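Local coordinates for protein putative isomerase (Sinorhizobium meliloti, PDB 2PPG) that is a putative isomerase of the mandelate racemase and muconate lactonizing enzyme family, built on the enolase-like barrel fold, at residues Ile349-Pro352 against Asn353-Leu356. Sequence-based numbering, arbitrary orientation.
Sequences IFEP and NRRL
The guanidinium of R354 reaches back across the turn that it closes and is gripped between F350 and E351, a compact example of how a chain leaving a helix can be held by its own side chains. NH1 of R354 forms a salt bridge with OE2 of E351 at 2.6 Å, the carboxylate meeting the guanidinium at its edge with the two planes 37° apart. The F350 ring stands almost upright against the same group, its plane turned 88° from the guanidinium, so that ring atom CE2 sits over one guanidinium face, 3.8 Å from CZ of R354, while NH1 and NH2 lie near the plane of the ring at its edge. A bend at chi3 (102°) in R354 turns the guanidinium back toward both partners, and NH2 makes a second salt bridge with D362. Two carboxylates thus hold this one guanidinium from different nitrogens, NH1 and NH2, which fixes its rotation.

The inner side is buried: I349 and F350 lie there, with CG2 of I349 alongside the N353 amide, 3.4 Å from ND2, and F350 also rests on M361. Backbone N of N353 donates to O of F350 at 3.2 Å from above the carbonyl plane; a weak bond from N of R354 to O of E351 closes the turn. The outer side is looser: P352 and R355 are exposed, and the extended R355 chain brings NH2 to 3.0 Å from O of P352. The backbone makes a type I beta turn from E351 to R354, and the side chains of F350, E351 and R354 pack round it, carrying helix 347-350 into a short 3-10 segment ahead of strand 357-359 in the C-terminal barrel domain of the enolase superfamily.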
loop_
_atom_site.group_PDB
_atom_site.type_symbol
_atom_site.label_atom_id
_atom_site.label_comp_id
_atom_site.label_asym_id
_atom_site.label_seq_id
_atom_site.Cartn_x
_atom_site.Cartn_y
_atom_site.Cartn_z
ATOM N N ILE A 349 -35.515 13.038 27.185
ATOM C CA ILE A 349 -36.481 13.117 26.083
ATOM C C ILE A 349 -37.556 12.041 26.225
ATOM O O ILE A 349 -38.747 12.316 26.112
ATOM C CB ILE A 349 -35.790 12.959 24.704
ATOM C CG1 ILE A 349 -34.801 14.099 24.457
ATOM C CG2 ILE A 349 -36.826 12.903 23.569
ATOM C CD1 ILE A 349 -33.710 13.748 23.440
ATOM N N PHE A 350 -37.116 10.816 26.479
ATOM C CA PHE A 350 -37.996 9.661 26.521
ATOM C C PHE A 350 -39.100 9.819 27.555
ATOM O O PHE A 350 -40.263 9.567 27.254
ATOM C CB PHE A 350 -37.180 8.383 26.795
ATOM C CG PHE A 350 -37.945 7.098 26.565
ATOM C CD1 PHE A 350 -38.016 6.539 25.300
ATOM C CD2 PHE A 350 -38.588 6.452 27.619
ATOM C CE1 PHE A 350 -38.721 5.358 25.077
ATOM C CE2 PHE A 350 -39.296 5.279 27.410
ATOM C CZ PHE A 350 -39.367 4.728 26.132
ATOM N N GLU A 351 -38.735 10.236 28.766
ATOM C CA GLU A 351 -39.704 10.306 29.864
ATOM C C GLU A 351 -40.876 11.258 29.659
ATOM O O GLU A 351 -42.028 10.843 29.767
ATOM C CB GLU A 351 -39.033 10.575 31.209
ATOM C CG GLU A 351 -39.125 9.394 32.165
ATOM C CD GLU A 351 -38.112 8.321 31.833
ATOM O OE1 GLU A 351 -37.065 8.684 31.256
ATOM O OE2 GLU A 351 -38.354 7.130 32.147
ATOM N N PRO A 352 -40.593 12.542 29.378
ATOM C CA PRO A 352 -41.727 13.432 29.148
ATOM C C PRO A 352 -42.495 13.094 27.866
ATOM O O PRO A 352 -43.603 13.591 27.664
ATOM C CB PRO A 352 -41.080 14.822 29.044
ATOM C CG PRO A 352 -39.666 14.569 28.663
ATOM C CD PRO A 352 -39.297 13.244 29.269
ATOM N N ASN A 353 -41.927 12.253 27.010
ATOM C CA ASN A 353 -42.555 11.983 25.725
ATOM C C ASN A 353 -43.474 10.772 25.748
ATOM O O ASN A 353 -44.152 10.482 24.756
ATOM C CB ASN A 353 -41.508 11.855 24.615
ATOM C CG ASN A 353 -41.003 13.200 24.129
ATOM O OD1 ASN A 353 -41.360 14.250 24.664
ATOM N ND2 ASN A 353 -40.169 13.174 23.107
ATOM N N ARG A 354 -43.515 10.081 26.884
ATOM C CA ARG A 354 -44.352 8.892 27.000
ATOM C C ARG A 354 -45.794 9.192 26.592
ATOM O O ARG A 354 -46.410 8.407 25.872
ATOM C CB ARG A 354 -44.274 8.293 28.412
ATOM C CG ARG A 354 -42.850 7.991 28.870
ATOM C CD ARG A 354 -42.787 7.520 30.319
ATOM N NE ARG A 354 -42.617 6.075 30.364
ATOM C CZ ARG A 354 -41.456 5.464 30.559
ATOM N NH1 ARG A 354 -40.354 6.167 30.756
ATOM N NH2 ARG A 354 -41.399 4.150 30.568
ATOM N N ARG A 355 -46.299 10.352 27.013
ATOM C CA ARG A 355 -47.685 10.776 26.756
ATOM C C ARG A 355 -48.073 10.762 25.281
ATOM O O ARG A 355 -49.247 10.661 24.933
ATOM C CB ARG A 355 -47.903 12.201 27.280
ATOM C CG ARG A 355 -47.123 12.555 28.530
ATOM C CD ARG A 355 -47.438 13.974 29.010
ATOM N NE ARG A 355 -47.051 14.162 30.412
ATOM C CZ ARG A 355 -45.876 14.645 30.816
ATOM N NH1 ARG A 355 -45.625 14.769 32.115
ATOM N NH2 ARG A 355 -44.955 15.011 29.926
ATOM N N LEU A 356 -47.080 10.897 24.415
ATOM C CA LEU A 356 -47.330 11.061 22.995
ATOM C C LEU A 356 -47.541 9.717 22.279
ATOM O O LEU A 356 -47.884 9.679 21.090
ATOM C CB LEU A 356 -46.169 11.824 22.363
ATOM C CG LEU A 356 -45.598 13.049 23.092
ATOM C CD1 LEU A 356 -44.366 13.554 22.357
ATOM C CD2 LEU A 356 -46.611 14.181 23.221
#